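PDB 6XYC: acetyl xylan esterase from Metagenome, which acts as an alpha/beta-hydrolase esterase, probably cleaving both feruloyl and acetyl ester groups from complex xylans. Local coordinates for residues A182-A186 with K197-E201; P171-A175 with V206-I212; I222-H226 with S238-K242; S82-W87 with V192-K196; H235-V239 with T253-V257. All coordinates share one frame; numbering follows the deposited sequence.

Overall arrangement
The five contacts fall into two groups. Interactions 1, 2 and 4 interlace along the chain: 171-175 with 206-212 encloses 182-186 with 197-201, and 82-87 with 192-196 crosses both. Their centres lie 12 to 15 Å apart, and all three touch around helices 189-193 and 203-208. Interactions 3 and 5 come later, with centres only about 4 Å apart; both use helix 236-248, packed on neighbouring parallel strands 222-227 and 252-257 of the main sheet. Interaction 2 also touches the second group, Asp173 meeting Asn240 and Gln237 of helix 236-248. The inhibitor pocket, lined in part by Pro171 and Asn184, thus borders loops tied on one side to the short helices and on the other to helix 236-248, which packs on the sheet.

Interaction 1: residues A182-A186 with K197-E201; sequences APNDA and KDPRE
Arg200 lies along the backbone of Pro183-Asp185, and its side chain can be followed as a path across that loop. CB starts the chain without meeting the loop closely; CG is 3.3 Å from Pro183 O and almost as near Asn184 O, and CD continues past the same carbonyls at a greater distance. A bend about the CG-CD bond (chi3 -59°) then turns the flat end, so that Asp185 CB lies over one face of the guanidinium, 3.6 Å from NH2. NE and NH2 are taken up within their own segment. Arg200 NE reaches Asp198 OD1 at 3.1 Å, in the guanidinium plane and on the syn lone pair, while NH2 forms a salt bridge to OD2 at 2.9 Å from a tilted position. This is a side-on, two-nitrogen grip. Asp198 OD1 also accepts the backbone N of Arg200 at 3.0 Å, from above the carboxylate plane, which makes an Asx turn. With an alanine in place of Asp198, the guanidinium would probably be left without its carboxylate mate and be freer to turn away from Asp185. Proline suits the next place because its compact ring packs against the loop backbone: Pro199 CD is 3.2 Å from Asn184 O, and Pro199 CB touches Pro183 CB at 3.9 Å. Asn184 turns its amide elsewhere, to Glu190 and the inhibitor pocket. The contact brackets helix 189-193, joining the loop before it to the loop after it, with Pro199 resting on Glu190 and Ala191 of that helix and on Val206 of helix 203-208.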
# COMPACT_ATOMS: atom_id res chain seq x y z
N ALA A 182 -9.70 -0.43 -21.24
CA ALA A 182 -8.56 -0.89 -22.02
C ALA A 182 -7.28 -0.43 -21.33
O ALA A 182 -7.33 0.44 -20.46
CB ALA A 182 -8.61 -0.36 -23.46
N PRO A 183 -6.13 -1.00 -21.70
CA PRO A 183 -4.86 -0.53 -21.15
C PRO A 183 -4.46 0.82 -21.74
O PRO A 183 -4.87 1.20 -22.84
CB PRO A 183 -3.85 -1.62 -21.54
CG PRO A 183 -4.70 -2.80 -22.06
CD PRO A 183 -5.95 -2.16 -22.60
N ASN A 184 -3.67 1.57 -20.96
CA ASN A 184 -3.15 2.85 -21.40
C ASN A 184 -2.00 2.65 -22.38
O ASN A 184 -1.51 1.54 -22.60
CB ASN A 184 -2.68 3.68 -20.20
CG ASN A 184 -3.77 4.55 -19.63
OD1 ASN A 184 -4.55 5.17 -20.36
ND2 ASN A 184 -3.83 4.62 -18.31
N ASP A 185 -1.55 3.75 -22.99
CA ASP A 185 -0.47 3.70 -23.97
C ASP A 185 0.88 3.89 -23.27
O ASP A 185 0.97 3.95 -22.04
CB ASP A 185 -0.72 4.71 -25.09
CG ASP A 185 -0.58 6.16 -24.64
OD1 ASP A 185 -0.03 6.43 -23.55
OD2 ASP A 185 -1.03 7.06 -25.38
N ALA A 186 1.95 3.97 -24.06
CA ALA A 186 3.31 3.98 -23.51
C ALA A 186 3.66 5.29 -22.82
O ALA A 186 4.75 5.39 -22.24
CB ALA A 186 4.31 3.69 -24.63
N LYS A 197 7.29 0.09 -21.78
CA LYS A 197 6.60 -0.66 -22.81
C LYS A 197 5.16 -0.14 -22.93
O LYS A 197 4.64 0.49 -22.02
CB LYS A 197 6.60 -2.15 -22.48
CG LYS A 197 7.99 -2.77 -22.29
CD LYS A 197 7.90 -4.20 -21.78
CE LYS A 197 9.25 -4.79 -21.44
NZ LYS A 197 9.70 -4.49 -20.07
N ASP A 198 4.53 -0.43 -24.07
CA ASP A 198 3.13 -0.06 -24.29
C ASP A 198 2.24 -1.07 -23.58
O ASP A 198 2.18 -2.24 -23.99
CB ASP A 198 2.82 -0.03 -25.79
CG ASP A 198 1.41 0.46 -26.09
OD1 ASP A 198 0.61 0.62 -25.15
OD2 ASP A 198 1.10 0.68 -27.28
N PRO A 199 1.54 -0.68 -22.51
CA PRO A 199 0.67 -1.65 -21.83
C PRO A 199 -0.30 -2.36 -22.78
O PRO A 199 -0.67 -3.51 -22.54
CB PRO A 199 -0.08 -0.80 -20.79
CG PRO A 199 0.87 0.35 -20.51
CD PRO A 199 1.49 0.65 -21.87
N ARG A 200 -0.71 -1.69 -23.86
CA ARG A 200 -1.63 -2.30 -24.82
C ARG A 200 -0.99 -3.47 -25.55
O ARG A 200 -1.71 -4.28 -26.14
CB ARG A 200 -2.12 -1.27 -25.82
CG ARG A 200 -2.95 -0.16 -25.22
CD ARG A 200 -3.18 0.95 -26.24
NE ARG A 200 -1.92 1.51 -26.72
CZ ARG A 200 -1.81 2.35 -27.74
NH1 ARG A 200 -2.90 2.74 -28.40
NH2 ARG A 200 -0.62 2.81 -28.11
N GLU A 201 0.34 -3.58 -25.52
CA GLU A 201 1.04 -4.68 -26.17
C GLU A 201 1.60 -5.69 -25.19
O GLU A 201 2.30 -6.62 -25.62
CB GLU A 201 2.18 -4.14 -27.04
CG GLU A 201 1.75 -3.22 -28.16
CD GLU A 201 2.91 -2.42 -28.73
OE1 GLU A 201 4.07 -2.77 -28.45
OE2 GLU A 201 2.65 -1.44 -29.46

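Interaction 2: residues P171-A175 with V206-I212; sequences PVDMA and VKLISPI
Two hydrogen bonds join Val172-Met174, in the loop whose Pro171 touches the inhibitor, to the turn after helix 203-208. Met174 N donates to Ser210 OG at 3.1 Å, and the same hydroxyl donates to Val206 O at 2.7 Å, meeting that carbonyl from 21° outside its plane. Serine suits the spot because one small group can accept from Met174 N across the contact while donating back to Val206 O of its own segment. The second bond, Ile212 N to Val172 O, is weak at 3.3 Å; the carbonyl oxygen is also crowded by carbon, with Pro211 CD and Ile212 CG2 beside it.

The apolar contacts surround these bonds. Val206, with CG1 anti to its own nitrogen (chi1 170°), sends that methyl against the Met174-Ala175 peptide, 3.3 Å from Ala175 N. Met174 is bent at its last two torsions; its side chain and that of Ile209 cross at about a right angle, CG 4.0 Å from Ile209 CD1, and CE curls to within 3.4 Å of Ile209 O. The Val172 and Pro211 side chains cross likewise, CB against CG. Ile212 lays CG2 and CD1 against Asp173, whose carboxylate is held by His176 and Asn240.

In this buried, mostly apolar interface two backbone groups of 171-175 find partners: Val172 O through a weak bond, and Met174 N through the Ser210 hydroxyl, which both accepts and donates.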
# COMPACT_ATOMS: atom_id res chain seq x y z
N PRO A 171 -4.92 2.46 -8.28
CA PRO A 171 -5.01 1.82 -9.59
C PRO A 171 -4.63 0.35 -9.48
O PRO A 171 -3.47 0.02 -9.20
CB PRO A 171 -4.01 2.61 -10.44
CG PRO A 171 -2.96 3.02 -9.47
CD PRO A 171 -3.67 3.26 -8.15
N VAL A 172 -5.60 -0.53 -9.69
CA VAL A 172 -5.41 -1.94 -9.35
C VAL A 172 -5.74 -2.87 -10.51
O VAL A 172 -5.56 -4.09 -10.42
CB VAL A 172 -6.26 -2.32 -8.13
CG1 VAL A 172 -5.84 -1.53 -6.90
CG2 VAL A 172 -7.76 -2.09 -8.42
N ASP A 173 -6.24 -2.31 -11.62
CA ASP A 173 -6.76 -3.07 -12.75
C ASP A 173 -6.31 -2.35 -14.02
O ASP A 173 -7.08 -1.69 -14.72
CB ASP A 173 -8.29 -3.19 -12.66
CG ASP A 173 -8.89 -4.03 -13.76
OD1 ASP A 173 -8.17 -4.84 -14.38
OD2 ASP A 173 -10.11 -3.90 -14.01
N MET A 174 -5.02 -2.47 -14.34
CA MET A 174 -4.46 -1.68 -15.43
C MET A 174 -4.89 -2.17 -16.80
O MET A 174 -4.68 -1.46 -17.79
CB MET A 174 -2.93 -1.66 -15.32
CG MET A 174 -2.39 -0.42 -14.65
SD MET A 174 -3.03 -0.14 -12.98
CE MET A 174 -2.11 -1.37 -12.05
N ALA A 175 -5.51 -3.36 -16.89
CA ALA A 175 -6.13 -3.77 -18.14
C ALA A 175 -7.31 -2.88 -18.50
O ALA A 175 -7.71 -2.84 -19.67
CB ALA A 175 -6.59 -5.23 -18.05
N VAL A 206 0.90 -6.31 -17.76
CA VAL A 206 -0.28 -5.66 -17.19
C VAL A 206 -0.93 -6.56 -16.15
O VAL A 206 -1.39 -6.09 -15.11
CB VAL A 206 -1.28 -5.28 -18.30
CG1 VAL A 206 -2.61 -4.83 -17.68
CG2 VAL A 206 -0.71 -4.18 -19.18
N LYS A 207 -0.96 -7.87 -16.41
CA LYS A 207 -1.54 -8.78 -15.43
C LYS A 207 -0.73 -8.79 -14.14
O LYS A 207 -1.30 -8.81 -13.04
CB LYS A 207 -1.64 -10.20 -15.99
CG LYS A 207 -2.36 -11.16 -15.05
CD LYS A 207 -2.36 -12.60 -15.54
CE LYS A 207 -3.30 -13.45 -14.68
NZ LYS A 207 -3.14 -14.91 -14.91
N LEU A 208 0.60 -8.76 -14.26
CA LEU A 208 1.47 -8.92 -13.10
C LEU A 208 1.68 -7.64 -12.30
O LEU A 208 2.27 -7.71 -11.22
CB LEU A 208 2.83 -9.47 -13.54
CG LEU A 208 2.82 -10.88 -14.12
CD1 LEU A 208 4.20 -11.32 -14.54
CD2 LEU A 208 2.22 -11.86 -13.10
N ILE A 209 1.23 -6.49 -12.80
CA ILE A 209 1.20 -5.28 -11.99
C ILE A 209 -0.18 -4.99 -11.43
O ILE A 209 -0.37 -3.98 -10.74
CB ILE A 209 1.71 -4.04 -12.76
CG1 ILE A 209 0.81 -3.73 -13.96
CG2 ILE A 209 3.16 -4.25 -13.20
CD1 ILE A 209 1.08 -2.40 -14.60
N SER A 210 -1.17 -5.84 -11.72
CA SER A 210 -2.55 -5.56 -11.35
C SER A 210 -3.00 -6.54 -10.28
O SER A 210 -3.32 -7.70 -10.58
CB SER A 210 -3.46 -5.65 -12.58
OG SER A 210 -3.06 -4.72 -13.57
N PRO A 211 -3.06 -6.12 -9.01
CA PRO A 211 -3.38 -7.07 -7.93
C PRO A 211 -4.79 -7.63 -8.01
O PRO A 211 -5.07 -8.65 -7.37
CB PRO A 211 -3.18 -6.24 -6.65
CG PRO A 211 -3.38 -4.82 -7.08
CD PRO A 211 -2.92 -4.73 -8.51
N ILE A 212 -5.68 -7.01 -8.79
CA ILE A 212 -7.03 -7.53 -8.96
C ILE A 212 -7.00 -8.96 -9.47
O ILE A 212 -7.94 -9.73 -9.24
CB ILE A 212 -7.82 -6.59 -9.91
CG1 ILE A 212 -9.32 -6.88 -9.82
CG2 ILE A 212 -7.31 -6.74 -11.34
CD1 ILE A 212 -10.17 -5.82 -10.51

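Interaction 3: residues I222-H226 with S238-K242; sequences ILIIH and SVNLK
The His226 imidazole meets Ser238 at its edge: Ser238 OG lies near the ring plane, 13° out of it, and accepts from ND1 at 2.7 Å with an N-H...O angle of 152°. No atom of residues 238-242 lies over either face. The other ring nitrogen, NE2, bonds Val233 O, so both edge nitrogens are engaged and the ring's rotation is fixed. This is the strand-helix half of a beta-alpha-beta unit in the alpha/beta-hydrolase sheet, strand 222-227 running into helix 236-248. The axes of the two short segments approach to 9.2 Å, nearly antiparallel as a helix returning along its strand must be.

Ile222, Ile224 and His226 all point at the helix. Farther from the histidine the contact turns apolar: Ile224 CD1 reaches Leu241 CD2 at 3.8 Å, and Ile222 CD1 touches the same methyl from two residues earlier in the strand. Leucine serves well, since a CG anti to the backbone N (chi1 -171°) places its CD2 methyl against the CD1 atoms of both isoleucines. Serine is small enough to let the helix close in beside the ring, and the packing there is tight, with Ile224 CG2 only 3.4 Å from Ser238 CB.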
# COMPACT_ATOMS: atom_id res chain seq x y z
N ILE A 222 -10.19 -6.27 3.24
CA ILE A 222 -9.78 -5.01 2.64
C ILE A 222 -10.91 -3.99 2.77
O ILE A 222 -12.09 -4.33 2.66
CB ILE A 222 -9.38 -5.18 1.16
CG1 ILE A 222 -8.79 -3.88 0.63
CG2 ILE A 222 -10.58 -5.59 0.31
CD1 ILE A 222 -8.13 -4.01 -0.75
N LEU A 223 -10.53 -2.74 3.03
CA LEU A 223 -11.42 -1.59 2.92
C LEU A 223 -10.96 -0.75 1.74
O LEU A 223 -9.78 -0.39 1.65
CB LEU A 223 -11.41 -0.77 4.21
CG LEU A 223 -12.22 0.54 4.19
CD1 LEU A 223 -13.70 0.29 4.14
CD2 LEU A 223 -11.85 1.38 5.41
N ILE A 224 -11.89 -0.45 0.84
CA ILE A 224 -11.61 0.30 -0.38
C ILE A 224 -12.39 1.61 -0.31
O ILE A 224 -13.60 1.61 -0.05
CB ILE A 224 -12.01 -0.49 -1.64
CG1 ILE A 224 -11.38 -1.88 -1.63
CG2 ILE A 224 -11.61 0.28 -2.90
CD1 ILE A 224 -12.09 -2.86 -2.54
N ILE A 225 -11.69 2.73 -0.54
CA ILE A 225 -12.29 4.05 -0.48
C ILE A 225 -11.93 4.79 -1.77
O ILE A 225 -10.75 4.89 -2.12
CB ILE A 225 -11.81 4.84 0.75
CG1 ILE A 225 -11.99 4.02 2.02
CG2 ILE A 225 -12.56 6.15 0.86
CD1 ILE A 225 -11.38 4.63 3.25
N HIS A 226 -12.95 5.31 -2.47
CA HIS A 226 -12.72 5.93 -3.76
C HIS A 226 -13.76 7.01 -4.00
O HIS A 226 -14.96 6.78 -3.80
CB HIS A 226 -12.75 4.89 -4.88
CG HIS A 226 -11.93 5.26 -6.08
ND1 HIS A 226 -10.99 4.41 -6.62
CD2 HIS A 226 -11.91 6.38 -6.84
CE1 HIS A 226 -10.42 4.99 -7.66
NE2 HIS A 226 -10.95 6.19 -7.81
N SER A 238 -11.99 0.74 -8.30
CA SER A 238 -12.40 0.20 -7.01
C SER A 238 -13.70 -0.58 -7.10
O SER A 238 -13.88 -1.57 -6.37
CB SER A 238 -12.52 1.33 -5.99
OG SER A 238 -11.24 1.86 -5.68
N VAL A 239 -14.63 -0.16 -7.96
CA VAL A 239 -15.81 -0.97 -8.24
C VAL A 239 -15.38 -2.37 -8.68
O VAL A 239 -15.87 -3.39 -8.17
CB VAL A 239 -16.69 -0.30 -9.31
CG1 VAL A 239 -17.78 -1.25 -9.75
CG2 VAL A 239 -17.28 1.00 -8.77
N ASN A 240 -14.43 -2.42 -9.61
CA ASN A 240 -13.96 -3.70 -10.13
C ASN A 240 -13.29 -4.53 -9.04
O ASN A 240 -13.51 -5.74 -8.95
CB ASN A 240 -13.00 -3.47 -11.29
CG ASN A 240 -13.69 -2.87 -12.51
OD1 ASN A 240 -14.92 -2.81 -12.57
ND2 ASN A 240 -12.90 -2.44 -13.48
N LEU A 241 -12.47 -3.90 -8.19
CA LEU A 241 -11.81 -4.64 -7.13
C LEU A 241 -12.82 -5.25 -6.17
O LEU A 241 -12.69 -6.41 -5.77
CB LEU A 241 -10.83 -3.74 -6.38
CG LEU A 241 -9.90 -4.43 -5.38
CD1 LEU A 241 -9.07 -5.52 -6.07
CD2 LEU A 241 -8.98 -3.42 -4.71
N LYS A 242 -13.84 -4.47 -5.78
CA LYS A 242 -14.88 -4.98 -4.90
C LYS A 242 -15.60 -6.16 -5.53
O LYS A 242 -15.86 -7.18 -4.87
CB LYS A 242 -15.86 -3.86 -4.56
CG LYS A 242 -17.18 -4.31 -3.97
CD LYS A 242 -17.02 -4.79 -2.54
CE LYS A 242 -18.38 -4.97 -1.89
NZ LYS A 242 -18.36 -6.00 -0.81

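Interaction 4: residues S82-W87 with V192-K196; sequences SMEAIW and VLIGK
Val192, near the end of helix 189-193, sets its CG1 methyl against Ser82 OG at 3.3 Å and touches Met83 CG more loosely. Its carbonyl oxygen accepts from a water that also donates to Ser82 O, both at 2.8 Å, bridging the two backbones. Leu193 follows with the direct link: its carbonyl O accepts Trp87 N at 2.9 Å, in a bond of 172° that comes nearly along the C=O axis. Its side chain leaves the backbone on the far side, but CG lies anti to the backbone N (chi1 -177°), and this brings CD1 round to within 3.9 Å of Trp87 CE3. Trp87 itself is anchored by NE1 to Leu208 O. Ile194, first to leave the helical conformation, packs its side chain on Ile209 instead. At Gly195 the backbone angles alone call for glycine, since a CB would jam against the preceding carbonyl; Ile86 CG2 packs on its CA at 3.6 Å. Lys196 swings NZ back to the bridging water, 3.2 Å away.

Such chemistry divides the work: one straight bond and a water pair the backbone groups where the helix ends, while Leu193 and Trp87 pack carbon on the buried side and Ile86, Met83 and Val192 lie nearer the surface.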
# COMPACT_ATOMS: atom_id res chain seq x y z
N SER A 82 9.81 4.25 -10.12
CA SER A 82 9.70 3.50 -11.36
C SER A 82 10.76 3.92 -12.36
O SER A 82 11.11 3.14 -13.25
CB SER A 82 8.31 3.67 -11.97
OG SER A 82 8.09 5.02 -12.34
N MET A 83 11.28 5.15 -12.24
CA MET A 83 12.29 5.63 -13.17
C MET A 83 13.69 5.12 -12.85
O MET A 83 14.58 5.23 -13.70
CB MET A 83 12.29 7.16 -13.20
CG MET A 83 11.01 7.75 -13.76
SD MET A 83 10.98 9.54 -13.61
CE MET A 83 10.81 9.71 -11.84
N GLU A 84 13.91 4.56 -11.66
CA GLU A 84 15.20 3.99 -11.29
C GLU A 84 15.20 2.47 -11.24
O GLU A 84 16.27 1.87 -11.32
CB GLU A 84 15.68 4.55 -9.94
CG GLU A 84 14.91 4.07 -8.72
CD GLU A 84 15.36 4.76 -7.44
OE1 GLU A 84 16.58 4.79 -7.17
OE2 GLU A 84 14.50 5.27 -6.69
N ALA A 85 14.04 1.84 -11.12
CA ALA A 85 13.94 0.39 -11.07
C ALA A 85 12.54 0.00 -11.51
O ALA A 85 11.56 0.57 -11.00
CB ALA A 85 14.22 -0.15 -9.66
N ILE A 86 12.43 -0.95 -12.43
CA ILE A 86 11.10 -1.30 -12.93
C ILE A 86 10.51 -2.40 -12.06
O ILE A 86 11.20 -2.99 -11.22
CB ILE A 86 11.14 -1.72 -14.42
CG1 ILE A 86 11.94 -3.00 -14.64
CG2 ILE A 86 11.71 -0.59 -15.27
CD1 ILE A 86 11.66 -3.67 -15.96
N TRP A 87 9.21 -2.64 -12.23
CA TRP A 87 8.53 -3.72 -11.53
C TRP A 87 9.34 -5.01 -11.64
O TRP A 87 9.84 -5.33 -12.72
CB TRP A 87 7.14 -3.90 -12.14
CG TRP A 87 6.16 -4.73 -11.39
CD1 TRP A 87 5.68 -5.95 -11.76
CD2 TRP A 87 5.48 -4.38 -10.17
NE1 TRP A 87 4.76 -6.39 -10.84
CE2 TRP A 87 4.62 -5.45 -9.85
CE3 TRP A 87 5.53 -3.28 -9.32
CZ2 TRP A 87 3.82 -5.45 -8.71
CZ3 TRP A 87 4.74 -3.28 -8.18
CH2 TRP A 87 3.90 -4.36 -7.89
N VAL A 192 5.83 3.29 -17.60
CA VAL A 192 7.15 3.45 -16.99
C VAL A 192 7.43 2.33 -16.01
O VAL A 192 8.54 1.79 -15.94
CB VAL A 192 7.24 4.84 -16.32
CG1 VAL A 192 8.58 5.01 -15.63
CG2 VAL A 192 7.00 5.95 -17.33
N LEU A 193 6.41 1.95 -15.23
CA LEU A 193 6.58 0.90 -14.23
C LEU A 193 7.02 -0.41 -14.86
O LEU A 193 7.77 -1.17 -14.24
CB LEU A 193 5.26 0.70 -13.47
CG LEU A 193 5.19 -0.30 -12.33
CD1 LEU A 193 6.12 0.12 -11.20
CD2 LEU A 193 3.75 -0.42 -11.82
N ILE A 194 6.57 -0.70 -16.08
CA ILE A 194 6.88 -1.97 -16.72
C ILE A 194 8.04 -1.84 -17.71
O ILE A 194 8.21 -2.71 -18.57
CB ILE A 194 5.64 -2.59 -17.40
CG1 ILE A 194 5.09 -1.70 -18.51
CG2 ILE A 194 4.56 -2.86 -16.37
CD1 ILE A 194 3.99 -2.36 -19.33
N GLY A 195 8.84 -0.79 -17.60
CA GLY A 195 9.99 -0.62 -18.46
C GLY A 195 9.75 0.22 -19.70
O GLY A 195 10.43 0.00 -20.70
N LYS A 196 8.80 1.16 -19.65
CA LYS A 196 8.44 2.00 -20.81
C LYS A 196 8.05 1.15 -22.02
O LYS A 196 8.47 1.43 -23.15
CB LYS A 196 9.58 2.98 -21.13
CG LYS A 196 9.90 3.88 -19.96
CD LYS A 196 10.93 4.93 -20.31
CE LYS A 196 12.19 4.75 -19.49
NZ LYS A 196 11.96 5.02 -18.04
O HOH W 1 11.23 2.63 -16.01

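Interaction 5: residues H235-V239 with T253-V257; sequences HCQSV and TFISV
Phe254 and Ser256 of strand 252-257 receive the N-terminal part of helix 236-248 and the residue before it, closely at one end and loosely at the other. The tight part centres on His235. Its NE2 is 2.7 Å from Ser256 OG, a hydrogen bond in which either group could be the donor, with the hydroxyl near the imidazole plane at the ring's edge. Ser256 holds OG anti to its backbone N (chi1 -176°), and its short side chain brings OG to the imidazole edge. The same NE2 lies 3.5 Å from Phe254 CZ; the two rings meet obliquely, centroids 5.4 Å apart and planes at 47°. Just as close, Ser238 CB reaches Phe254 CE1 at 3.5 Å, while the backbone carbonyl carbon of Ser238 lies over one face of the phenyl, toward its rim.

These elements complete the beta-alpha-beta crossover of strand 222-227, helix 236-248 and strand 252-257, the parallel strands being neighbours in the alpha/beta-hydrolase sheet. A phenylalanine suits its place because it is long enough to bridge the distance from strand to helix. A leucine in place of His235 would probably leave the Ser256 hydroxyl without this partner and set it free to turn.

On the solvent side the contact thins. Val239, largely exposed, adds only its CG2 methyl, 3.7 Å from Phe254 CE2. Cys236 points away from the strand altogether, into a disulfide with Cys180 that ties this part of the helix to the loop near the inhibitor pocket.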
# COMPACT_ATOMS: atom_id res chain seq x y z
N HIS A 235 -12.95 5.79 -10.55
CA HIS A 235 -13.79 5.04 -9.61
C HIS A 235 -14.00 3.60 -10.05
O HIS A 235 -14.09 2.69 -9.21
CB HIS A 235 -15.11 5.81 -9.52
CG HIS A 235 -16.05 5.35 -8.46
ND1 HIS A 235 -17.11 4.51 -8.74
CD2 HIS A 235 -16.17 5.68 -7.15
CE1 HIS A 235 -17.80 4.29 -7.63
NE2 HIS A 235 -17.25 4.99 -6.65
N CYS A 236 -14.09 3.36 -11.36
CA CYS A 236 -14.33 2.00 -11.84
C CYS A 236 -13.30 1.02 -11.31
O CYS A 236 -13.60 -0.17 -11.13
CB CYS A 236 -14.34 1.98 -13.37
SG CYS A 236 -12.78 2.49 -14.16
N GLN A 237 -12.08 1.49 -11.04
CA GLN A 237 -11.03 0.61 -10.55
C GLN A 237 -11.43 -0.04 -9.23
O GLN A 237 -11.24 -1.25 -9.03
CB GLN A 237 -9.73 1.39 -10.40
CG GLN A 237 -9.09 1.78 -11.72
CD GLN A 237 -8.34 0.63 -12.35
OE1 GLN A 237 -7.43 0.06 -11.75
NE2 GLN A 237 -8.70 0.28 -13.58
N SER A 238 -11.99 0.74 -8.30
CA SER A 238 -12.40 0.20 -7.01
C SER A 238 -13.70 -0.58 -7.10
O SER A 238 -13.88 -1.57 -6.37
CB SER A 238 -12.52 1.33 -5.99
OG SER A 238 -11.24 1.86 -5.68
N VAL A 239 -14.63 -0.16 -7.96
CA VAL A 239 -15.81 -0.97 -8.24
C VAL A 239 -15.38 -2.37 -8.68
O VAL A 239 -15.87 -3.39 -8.17
CB VAL A 239 -16.69 -0.30 -9.31
CG1 VAL A 239 -17.78 -1.25 -9.75
CG2 VAL A 239 -17.28 1.00 -8.77
N THR A 253 -14.94 -4.23 1.87
CA THR A 253 -15.87 -3.15 2.12
C THR A 253 -15.50 -2.00 1.19
O THR A 253 -14.34 -1.58 1.16
CB THR A 253 -15.83 -2.70 3.58
OG1 THR A 253 -16.11 -3.81 4.43
CG2 THR A 253 -16.84 -1.59 3.83
N PHE A 254 -16.48 -1.51 0.43
CA PHE A 254 -16.24 -0.46 -0.56
C PHE A 254 -17.04 0.77 -0.15
O PHE A 254 -18.27 0.72 -0.07
CB PHE A 254 -16.63 -0.92 -1.96
CG PHE A 254 -16.47 0.15 -3.02
CD1 PHE A 254 -15.41 1.04 -2.97
CD2 PHE A 254 -17.37 0.25 -4.06
CE1 PHE A 254 -15.26 2.02 -3.93
CE2 PHE A 254 -17.22 1.22 -5.03
CZ PHE A 254 -16.17 2.11 -4.97
N ILE A 255 -16.33 1.88 0.09
CA ILE A 255 -16.94 3.15 0.44
C ILE A 255 -16.68 4.13 -0.70
O ILE A 255 -15.53 4.48 -0.97
CB ILE A 255 -16.39 3.70 1.77
CG1 ILE A 255 -16.87 2.83 2.93
CG2 ILE A 255 -16.82 5.13 1.98
CD1 ILE A 255 -16.18 3.13 4.26
N SER A 256 -17.75 4.56 -1.35
CA SER A 256 -17.69 5.54 -2.43
C SER A 256 -17.94 6.92 -1.83
O SER A 256 -18.91 7.11 -1.09
CB SER A 256 -18.73 5.23 -3.50
OG SER A 256 -18.62 6.12 -4.60
N VAL A 257 -17.05 7.87 -2.13
CA VAL A 257 -17.12 9.21 -1.57
C VAL A 257 -17.83 10.10 -2.58
O VAL A 257 -17.28 10.36 -3.66
CB VAL A 257 -15.72 9.76 -1.24
CG1 VAL A 257 -15.81 11.17 -0.67
CG2 VAL A 257 -14.99 8.83 -0.26